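Local structure of cytochrome c, mono-and diheme variant (Methylophaga aminisulfidivorans MP, 7C90) at residues D43-S48 / L120-Y125; G105-T110 / W156-K161; E75-G80 / I147-R152. The protein probably transfers electrons in methanol oxidation through covalently bound heme c, as the cytochrome cL of a marine methylotroph. One frame throughout, in Å; residues are numbered along the deposited sequence.

The three contacts lie in a compact cytochrome c fold of helices and loops, without strands. Contact 3 is the buried one: helix 74-87 crosses helix 141-153, and the join is apolar and without hydrogen bonds between its segments. Contact 1 lies farther out, partly buried, where an N-terminal loop lays leucines on helix 117-126; that helix packs on helix 141-153 through L120, F121 and I124 against M148. Contact 2 joins two loops, where polar chemistry takes over: a backbone hydrogen bond, a carboxylate that takes a backbone N-H and faces a lysine, waters and two sodium ions. Contacts 1 and 2 touch the heme, as does I147 in contact 3.

Contact 1: residues D43-S48 / L120-Y125. With HEC (heme c), chain E.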
# COMPACT_ATOMS: atom_id res chain seq x y z
N ASP A 43 -5.63 23.20 -3.99
CA ASP A 43 -4.77 24.13 -4.76
C ASP A 43 -5.09 24.04 -6.26
O ASP A 43 -5.42 22.93 -6.75
CB ASP A 43 -3.27 23.85 -4.60
CG ASP A 43 -2.70 24.10 -3.20
OD1 ASP A 43 -3.36 24.82 -2.40
OD2 ASP A 43 -1.59 23.57 -2.94
N VAL A 44 -4.91 25.15 -6.97
CA VAL A 44 -5.06 25.22 -8.45
C VAL A 44 -3.96 24.38 -9.08
O VAL A 44 -2.81 24.44 -8.64
CB VAL A 44 -5.03 26.66 -8.97
CG1 VAL A 44 -4.87 26.71 -10.48
CG2 VAL A 44 -6.28 27.41 -8.50
N LEU A 45 -4.35 23.59 -10.08
CA LEU A 45 -3.43 22.79 -10.91
C LEU A 45 -3.07 23.67 -12.11
O LEU A 45 -3.99 24.17 -12.77
CB LEU A 45 -4.14 21.51 -11.35
CG LEU A 45 -4.43 20.47 -10.27
CD1 LEU A 45 -5.12 19.24 -10.87
CD2 LEU A 45 -3.16 20.02 -9.56
N ASP A 46 -1.77 23.93 -12.26
CA ASP A 46 -1.10 24.55 -13.43
C ASP A 46 -0.90 23.46 -14.48
O ASP A 46 -0.00 22.62 -14.33
CB ASP A 46 0.23 25.18 -13.00
CG ASP A 46 0.96 25.94 -14.11
OD1 ASP A 46 0.54 25.83 -15.29
OD2 ASP A 46 1.95 26.65 -13.79
N LEU A 47 -1.72 23.46 -15.52
CA LEU A 47 -1.74 22.36 -16.52
C LEU A 47 -0.55 22.46 -17.48
O LEU A 47 -0.29 21.46 -18.17
CB LEU A 47 -3.09 22.41 -17.23
CG LEU A 47 -4.28 22.02 -16.35
CD1 LEU A 47 -5.52 21.79 -17.18
CD2 LEU A 47 -3.98 20.77 -15.56
N SER A 48 0.16 23.59 -17.51
CA SER A 48 1.38 23.76 -18.35
C SER A 48 2.56 22.99 -17.73
O SER A 48 3.61 22.91 -18.40
CB SER A 48 1.71 25.21 -18.53
OG SER A 48 2.11 25.76 -17.29
N LEU A 120 -11.73 13.34 -12.34
CA LEU A 120 -10.86 12.17 -12.60
C LEU A 120 -9.52 12.66 -13.13
O LEU A 120 -8.49 12.16 -12.65
CB LEU A 120 -11.52 11.23 -13.60
CG LEU A 120 -10.77 9.93 -13.90
CD1 LEU A 120 -10.43 9.17 -12.63
CD2 LEU A 120 -11.60 9.07 -14.84
N PHE A 121 -9.53 13.56 -14.12
CA PHE A 121 -8.28 14.12 -14.68
C PHE A 121 -7.51 14.79 -13.51
O PHE A 121 -6.33 14.51 -13.32
CB PHE A 121 -8.57 15.09 -15.82
CG PHE A 121 -7.32 15.71 -16.39
CD1 PHE A 121 -6.78 16.86 -15.83
CD2 PHE A 121 -6.67 15.12 -17.45
CE1 PHE A 121 -5.60 17.40 -16.32
CE2 PHE A 121 -5.50 15.68 -17.96
CZ PHE A 121 -4.98 16.81 -17.39
N GLU A 122 -8.19 15.58 -12.67
CA GLU A 122 -7.50 16.30 -11.55
C GLU A 122 -6.81 15.28 -10.65
O GLU A 122 -5.68 15.55 -10.26
CB GLU A 122 -8.45 17.18 -10.73
CG GLU A 122 -8.97 18.33 -11.55
CD GLU A 122 -10.25 18.97 -11.04
OE1 GLU A 122 -11.02 18.30 -10.31
OE2 GLU A 122 -10.49 20.15 -11.40
N THR A 123 -7.48 14.17 -10.33
CA THR A 123 -6.95 13.19 -9.36
C THR A 123 -5.69 12.57 -10.00
O THR A 123 -4.67 12.43 -9.32
CB THR A 123 -8.03 12.18 -8.96
OG1 THR A 123 -9.08 12.84 -8.25
CG2 THR A 123 -7.48 11.05 -8.12
N ILE A 124 -5.75 12.23 -11.27
CA ILE A 124 -4.60 11.59 -11.96
C ILE A 124 -3.49 12.62 -12.12
O ILE A 124 -2.31 12.32 -11.76
CB ILE A 124 -5.01 10.96 -13.31
CG1 ILE A 124 -6.07 9.88 -13.08
CG2 ILE A 124 -3.79 10.42 -14.03
CD1 ILE A 124 -6.79 9.42 -14.35
N TYR A 125 -3.81 13.79 -12.68
CA TYR A 125 -2.77 14.81 -12.99
C TYR A 125 -2.04 15.23 -11.71
O TYR A 125 -0.77 15.19 -11.71
CB TYR A 125 -3.43 15.95 -13.78
CG TYR A 125 -2.47 16.97 -14.28
CD1 TYR A 125 -1.77 16.80 -15.47
CD2 TYR A 125 -2.22 18.10 -13.53
CE1 TYR A 125 -0.85 17.75 -15.89
CE2 TYR A 125 -1.31 19.05 -13.95
CZ TYR A 125 -0.62 18.89 -15.13
OH TYR A 125 0.27 19.86 -15.49
FE HEC E . -4.20 5.69 -7.94
CHA HEC E . -6.49 6.76 -5.60
CHB HEC E . -6.32 6.51 -10.42
CHC HEC E . -1.69 5.10 -10.21
CHD HEC E . -2.36 4.23 -5.47
NA HEC E . -6.06 6.55 -7.97
C1A HEC E . -6.86 6.88 -6.98
C2A HEC E . -8.16 7.47 -7.37
C3A HEC E . -8.09 7.43 -8.82
C4A HEC E . -6.78 6.77 -9.07
CMA HEC E . -9.08 7.82 -9.87
CAA HEC E . -9.25 8.00 -6.52
CBA HEC E . -10.33 6.95 -6.64
CGA HEC E . -11.59 7.36 -5.93
O1A HEC E . -11.80 8.57 -5.73
O2A HEC E . -12.32 6.43 -5.51
NB HEC E . -4.05 5.80 -9.98
C1B HEC E . -5.01 6.07 -10.82
C2B HEC E . -4.64 5.98 -12.25
C3B HEC E . -3.23 5.59 -12.18
C4B HEC E . -2.99 5.51 -10.75
CMB HEC E . -5.51 6.24 -13.44
CAB HEC E . -2.28 5.35 -13.35
CBB HEC E . -1.95 6.62 -14.06
NC HEC E . -2.37 4.81 -7.85
C1C HEC E . -1.48 4.71 -8.85
C2C HEC E . -0.21 4.04 -8.51
C3C HEC E . -0.42 3.79 -7.08
C4C HEC E . -1.76 4.28 -6.78
CMC HEC E . 0.91 3.78 -9.46
CAC HEC E . 0.57 3.02 -6.24
CBC HEC E . 1.96 3.59 -6.27
ND HEC E . -4.42 5.50 -5.90
C1D HEC E . -3.60 4.88 -5.06
C2D HEC E . -3.98 4.96 -3.66
C3D HEC E . -5.20 5.72 -3.68
C4D HEC E . -5.34 6.02 -5.11
CMD HEC E . -3.22 4.40 -2.52
CAD HEC E . -6.01 6.20 -2.55
CBD HEC E . -5.52 7.64 -2.34
CGD HEC E . -6.45 8.58 -1.61
O1D HEC E . -7.40 8.12 -0.96
O2D HEC E . -6.24 9.83 -1.61
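L47 lays its CD2 methyl over one face of the Y125 ring, 3.8 Å from the ring centroid and 22° off the ring normal, a CH-pi contact displaced toward the CE2 side of the rim. The two side chains cross obliquely. The same methyl also meets F121, but there it comes in at the ring edge, in plane, 3.8 Å from CE1, so that one leucine branch touches the face of one aromatic and the border of the other. Y125 is placed for this by its first torsion, which turns CG away from the backbone N (chi1 -174°) and sends the ring out from the helix toward the loop. L45 takes a different site: its CD1 sits near the plane of the tyrosine ring, 4.1 Å from CD2, and reaches the helix backbone 3.8 Å from E122 O.

This is an N-terminal loop passing across helix 117-126 of a cytochrome c fold, on the side turned from the heme. T123, whose CB points away from the loop, brings CG2 to 3.7 Å from C2A of the heme, while L120 CD1 approaches methyl CMA at 3.4 Å and I124 CD1 comes close to CMB. The helix is thus a layer between loop and heme.

At the polar end, Y125 OH lies 3.0 Å from D46 O and near L47 O, and makes its hydrogen bond with F49 O; L47 O accepts from K141. E122 directs its carboxylate to K113 and K118 in salt bridges. Within the loop, D46 OD1 accepts S48 N at 3.2 Å, an Asx turn, and S48 OG comes rather short to the same oxygen, from the same face.

Contact 2: residues G105-T110 / W156-K161. With NA (sodium ion), chain K; NA (sodium ion), chain L; HEC (heme c), chain E.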
# COMPACT_ATOMS: atom_id res chain seq x y z
N GLY A 105 -13.50 0.80 -11.26
CA GLY A 105 -14.55 0.34 -12.19
C GLY A 105 -15.94 0.35 -11.57
O GLY A 105 -16.92 0.05 -12.27
N ASP A 106 -16.03 0.72 -10.30
CA ASP A 106 -17.25 0.62 -9.45
C ASP A 106 -17.89 2.00 -9.29
O ASP A 106 -17.27 2.98 -9.76
CB ASP A 106 -16.87 0.00 -8.11
CG ASP A 106 -15.92 0.84 -7.28
OD1 ASP A 106 -15.20 1.73 -7.86
OD2 ASP A 106 -15.87 0.58 -6.05
N ASP A 107 -19.08 2.08 -8.71
CA ASP A 107 -19.75 3.38 -8.44
C ASP A 107 -19.47 3.83 -7.01
O ASP A 107 -20.09 4.80 -6.59
CB ASP A 107 -21.26 3.36 -8.71
CG ASP A 107 -22.00 2.16 -8.14
OD1 ASP A 107 -21.41 1.45 -7.29
OD2 ASP A 107 -23.14 1.92 -8.59
N TYR A 108 -18.54 3.18 -6.29
CA TYR A 108 -18.02 3.68 -5.00
C TYR A 108 -16.78 4.54 -5.25
O TYR A 108 -15.94 4.16 -6.07
CB TYR A 108 -17.74 2.51 -4.06
CG TYR A 108 -18.95 1.67 -3.76
CD1 TYR A 108 -19.93 2.12 -2.89
CD2 TYR A 108 -19.12 0.44 -4.35
CE1 TYR A 108 -21.03 1.35 -2.59
CE2 TYR A 108 -20.23 -0.35 -4.08
CZ TYR A 108 -21.17 0.11 -3.18
OH TYR A 108 -22.24 -0.68 -2.89
N TYR A 109 -16.69 5.67 -4.59
CA TYR A 109 -15.62 6.69 -4.77
C TYR A 109 -15.07 7.11 -3.39
O TYR A 109 -15.83 7.37 -2.44
CB TYR A 109 -16.15 7.90 -5.56
CG TYR A 109 -16.54 7.58 -6.98
CD1 TYR A 109 -15.58 7.57 -7.99
CD2 TYR A 109 -17.84 7.21 -7.32
CE1 TYR A 109 -15.90 7.23 -9.29
CE2 TYR A 109 -18.18 6.86 -8.62
CZ TYR A 109 -17.22 6.89 -9.62
OH TYR A 109 -17.50 6.53 -10.91
N THR A 110 -13.75 7.23 -3.30
CA THR A 110 -13.09 7.96 -2.20
C THR A 110 -13.43 9.45 -2.32
O THR A 110 -13.76 10.08 -1.29
CB THR A 110 -11.60 7.65 -2.22
OG1 THR A 110 -11.51 6.23 -2.37
CG2 THR A 110 -10.90 8.18 -0.99
N TRP A 156 -18.55 -1.09 -14.28
CA TRP A 156 -19.53 -2.16 -13.97
C TRP A 156 -20.52 -1.64 -12.93
O TRP A 156 -21.25 -2.45 -12.38
CB TRP A 156 -18.82 -3.44 -13.48
CG TRP A 156 -18.01 -3.30 -12.23
CD1 TRP A 156 -18.48 -3.17 -10.95
CD2 TRP A 156 -16.58 -3.23 -12.13
NE1 TRP A 156 -17.44 -3.03 -10.08
CE2 TRP A 156 -16.26 -3.06 -10.77
CE3 TRP A 156 -15.55 -3.26 -13.07
CZ2 TRP A 156 -14.95 -2.96 -10.33
CZ3 TRP A 156 -14.25 -3.14 -12.63
CH2 TRP A 156 -13.96 -3.00 -11.28
N GLY A 157 -20.49 -0.34 -12.62
CA GLY A 157 -21.44 0.28 -11.69
C GLY A 157 -22.74 0.67 -12.39
O GLY A 157 -22.95 0.27 -13.54
N SER A 158 -23.58 1.42 -11.70
CA SER A 158 -24.93 1.82 -12.17
C SER A 158 -24.81 3.03 -13.10
O SER A 158 -23.92 3.87 -12.88
CB SER A 158 -25.82 2.11 -11.00
OG SER A 158 -25.52 3.39 -10.46
N ALA A 159 -25.68 3.12 -14.10
CA ALA A 159 -25.74 4.23 -15.07
C ALA A 159 -26.10 5.52 -14.34
O ALA A 159 -25.67 6.60 -14.77
CB ALA A 159 -26.75 3.93 -16.15
N ASP A 160 -26.88 5.41 -13.27
CA ASP A 160 -27.43 6.57 -12.53
C ASP A 160 -26.29 7.35 -11.89
O ASP A 160 -26.45 8.55 -11.66
CB ASP A 160 -28.48 6.11 -11.51
CG ASP A 160 -29.37 4.98 -12.01
OD1 ASP A 160 -28.88 3.83 -12.08
OD2 ASP A 160 -30.53 5.27 -12.36
N LYS A 161 -25.17 6.70 -11.56
CA LYS A 161 -24.07 7.37 -10.81
C LYS A 161 -22.95 7.76 -11.79
O LYS A 161 -22.01 8.39 -11.31
CB LYS A 161 -23.57 6.48 -9.66
CG LYS A 161 -24.62 6.10 -8.63
CD LYS A 161 -24.07 5.70 -7.27
CE LYS A 161 -24.72 4.46 -6.68
NZ LYS A 161 -23.89 3.85 -5.61
NA NA K . -15.49 4.38 -8.57
NA NA L . -13.98 2.63 -5.45
FE HEC E . -4.20 5.69 -7.94
CHA HEC E . -6.49 6.76 -5.60
CHB HEC E . -6.32 6.51 -10.42
CHC HEC E . -1.69 5.10 -10.21
CHD HEC E . -2.36 4.23 -5.47
NA HEC E . -6.06 6.55 -7.97
C1A HEC E . -6.86 6.88 -6.98
C2A HEC E . -8.16 7.47 -7.37
C3A HEC E . -8.09 7.43 -8.82
C4A HEC E . -6.78 6.77 -9.07
CMA HEC E . -9.08 7.82 -9.87
CAA HEC E . -9.25 8.00 -6.52
CBA HEC E . -10.33 6.95 -6.64
CGA HEC E . -11.59 7.36 -5.93
O1A HEC E . -11.80 8.57 -5.73
O2A HEC E . -12.32 6.43 -5.51
NB HEC E . -4.05 5.80 -9.98
C1B HEC E . -5.01 6.07 -10.82
C2B HEC E . -4.64 5.98 -12.25
C3B HEC E . -3.23 5.59 -12.18
C4B HEC E . -2.99 5.51 -10.75
CMB HEC E . -5.51 6.24 -13.44
CAB HEC E . -2.28 5.35 -13.35
CBB HEC E . -1.95 6.62 -14.06
NC HEC E . -2.37 4.81 -7.85
C1C HEC E . -1.48 4.71 -8.85
C2C HEC E . -0.21 4.04 -8.51
C3C HEC E . -0.42 3.79 -7.08
C4C HEC E . -1.76 4.28 -6.78
CMC HEC E . 0.91 3.78 -9.46
CAC HEC E . 0.57 3.02 -6.24
CBC HEC E . 1.96 3.59 -6.27
ND HEC E . -4.42 5.50 -5.90
C1D HEC E . -3.60 4.88 -5.06
C2D HEC E . -3.98 4.96 -3.66
C3D HEC E . -5.20 5.72 -3.68
C4D HEC E . -5.34 6.02 -5.11
CMD HEC E . -3.22 4.40 -2.52
CAD HEC E . -6.01 6.20 -2.55
CBD HEC E . -5.52 7.64 -2.34
CGD HEC E . -6.45 8.58 -1.61
O1D HEC E . -7.40 8.12 -0.96
O2D HEC E . -6.24 9.83 -1.61
O HOH W 1 -23.49 1.32 -4.84
O HOH W 2 -19.95 6.19 -11.11
O HOH W 3 -14.85 4.75 -11.07
O HOH W 4 -13.10 4.03 -3.60
O HOH W 5 -13.09 4.66 -7.32
O HOH W 6 -14.02 1.15 -3.12
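D107 starts its course at CB, which rests 3.9 Å from K161 CD. CG, turned between the backbone N and the carbonyl carbon (chi1 46°), brings the carboxylate across the lysine chain, near its end. OD1 lies over the rim of one face of the Y108 ring and accepts from a water that also takes a hydrogen bond from K161 NZ. OD2 receives S158 N at 3.2 Å, from well above the carboxylate plane, and a weak bond from S158 OG; K161 NZ, 3.6 Å from OD2, makes only a long salt bridge.

The contact joins the loop before helix 117-126 to the one after helix 141-153, and the first of these, 105-110, forms a paired sodium site beside a heme propionate. D106 OD1 and Y108 O bridge both ions, the latter at 2.5 and 2.6 Å; D106 O completes the protein share of one, D106 OD2 and A103 O that of the other, and waters fill in. One water is shared by both ions and donates to propionate O2A, which also takes T110 N at 2.8 Å. Y109 O accepts from Y108 OH and T110 OG1 of the second subunit.

W156 N donates to G105 O at 2.8 Å, nearly straight at 169°. G105 O stands over the centre of the indole, and G105 CA makes a CH-pi contact with the six-membered ring, 3.6 Å from its centroid. W156 NE1 is buried without a polar partner.

Contact 3: residues E75-G80 / I147-R152; sequences EAIKAG and IMAWVR
Apolar contact between side chains is confined here to I77. Its two branches divide the work: CG1 meets the A149 methyl, and CG2 approaches W150 CD1, each at 4.0 Å, with the isoleucine and tryptophan side chains crossing at about a right angle.

Contact between side chain and backbone is closer. W150 CG is held trans to the backbone N (chi1 -180°), which carries the indole across the turn from I77 to G80: CD1 lies 3.5 Å from I77 O, and CB is 3.6 Å from G80 C. Backbone then meets backbone where G80, with no side chain to intervene, lets its CA come 3.9 Å from I147 N.

The helix axes accordingly pass only 7.3 Å apart, at a crossing angle of -97°. Such a near-perpendicular crossing, with a glycine at the close point, recalls the pairing of N- and C-terminal helices in class I cytochromes c, although here short helices precede and follow the two. Helix 74-87 leads straight to the heme-bound C88, and I147 touches the heme. Around the crossing, W150 meets the ring of F84, one turn on in helix 74-87, while M148 and R152 face helix 117-126.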
# COMPACT_ATOMS: atom_id res chain seq x y z
N GLU A 75 -10.30 2.82 -30.63
CA GLU A 75 -8.83 2.84 -30.84
C GLU A 75 -8.16 3.49 -29.62
O GLU A 75 -7.14 2.97 -29.15
CB GLU A 75 -8.47 3.60 -32.11
CG GLU A 75 -6.99 3.50 -32.48
CD GLU A 75 -6.51 4.48 -33.54
OE1 GLU A 75 -7.22 5.48 -33.80
OE2 GLU A 75 -5.41 4.25 -34.10
N ALA A 76 -8.73 4.59 -29.11
CA ALA A 76 -8.16 5.35 -27.97
C ALA A 76 -8.28 4.48 -26.71
O ALA A 76 -7.30 4.37 -25.95
CB ALA A 76 -8.86 6.68 -27.85
N ILE A 77 -9.42 3.83 -26.53
CA ILE A 77 -9.68 2.94 -25.37
C ILE A 77 -8.62 1.83 -25.37
O ILE A 77 -8.03 1.58 -24.29
CB ILE A 77 -11.13 2.44 -25.43
CG1 ILE A 77 -12.09 3.57 -25.06
CG2 ILE A 77 -11.32 1.20 -24.56
CD1 ILE A 77 -13.55 3.19 -25.14
N LYS A 78 -8.30 1.27 -26.54
CA LYS A 78 -7.29 0.18 -26.68
C LYS A 78 -5.92 0.70 -26.22
O LYS A 78 -5.26 0.01 -25.42
CB LYS A 78 -7.27 -0.39 -28.10
CG LYS A 78 -8.33 -1.46 -28.35
CD LYS A 78 -8.55 -1.81 -29.82
CE LYS A 78 -9.94 -2.34 -30.13
NZ LYS A 78 -10.27 -3.56 -29.35
N ALA A 79 -5.50 1.87 -26.69
CA ALA A 79 -4.22 2.52 -26.30
C ALA A 79 -4.24 2.88 -24.79
O ALA A 79 -3.20 2.70 -24.13
CB ALA A 79 -3.97 3.72 -27.19
N GLY A 80 -5.39 3.29 -24.24
CA GLY A 80 -5.54 3.58 -22.80
C GLY A 80 -5.36 2.33 -21.95
O GLY A 80 -4.84 2.44 -20.84
N ILE A 147 -6.07 6.92 -20.81
CA ILE A 147 -6.24 6.04 -19.61
C ILE A 147 -7.64 6.25 -19.07
O ILE A 147 -8.27 5.28 -18.65
CB ILE A 147 -5.15 6.33 -18.56
CG1 ILE A 147 -3.76 5.91 -19.07
CG2 ILE A 147 -5.50 5.67 -17.23
CD1 ILE A 147 -2.62 6.25 -18.13
N MET A 148 -8.07 7.50 -19.00
CA MET A 148 -9.43 7.82 -18.48
C MET A 148 -10.50 7.16 -19.35
O MET A 148 -11.41 6.52 -18.76
CB MET A 148 -9.66 9.32 -18.41
CG MET A 148 -8.92 9.94 -17.23
SD MET A 148 -8.81 11.74 -17.39
CE MET A 148 -10.52 12.23 -17.54
N ALA A 149 -10.42 7.26 -20.67
CA ALA A 149 -11.43 6.59 -21.55
C ALA A 149 -11.47 5.09 -21.21
O ALA A 149 -12.57 4.54 -21.05
CB ALA A 149 -11.15 6.82 -23.01
N TRP A 150 -10.31 4.45 -21.04
CA TRP A 150 -10.26 2.98 -20.75
C TRP A 150 -10.91 2.71 -19.39
O TRP A 150 -11.66 1.75 -19.27
CB TRP A 150 -8.83 2.42 -20.85
CG TRP A 150 -8.84 0.96 -20.56
CD1 TRP A 150 -9.18 -0.05 -21.41
CD2 TRP A 150 -8.66 0.36 -19.27
NE1 TRP A 150 -9.18 -1.24 -20.75
CE2 TRP A 150 -8.89 -1.02 -19.43
CE3 TRP A 150 -8.35 0.86 -18.00
CZ2 TRP A 150 -8.78 -1.92 -18.37
CZ3 TRP A 150 -8.27 -0.02 -16.95
CH2 TRP A 150 -8.47 -1.40 -17.13
N VAL A 151 -10.61 3.51 -18.37
CA VAL A 151 -11.18 3.33 -17.01
C VAL A 151 -12.71 3.42 -17.11
O VAL A 151 -13.41 2.61 -16.41
CB VAL A 151 -10.59 4.34 -15.99
CG1 VAL A 151 -11.34 4.33 -14.68
CG2 VAL A 151 -9.10 4.08 -15.72
N ARG A 152 -13.24 4.36 -17.91
CA ARG A 152 -14.72 4.48 -18.03
C ARG A 152 -15.28 3.26 -18.78
O ARG A 152 -16.31 2.81 -18.39
CB ARG A 152 -15.12 5.78 -18.73
CG ARG A 152 -14.70 7.03 -17.97
CD ARG A 152 -15.13 7.06 -16.52
NE ARG A 152 -15.03 8.44 -16.08
CZ ARG A 152 -15.05 8.86 -14.83
NH1 ARG A 152 -15.17 8.01 -13.82
NH2 ARG A 152 -14.91 10.15 -14.59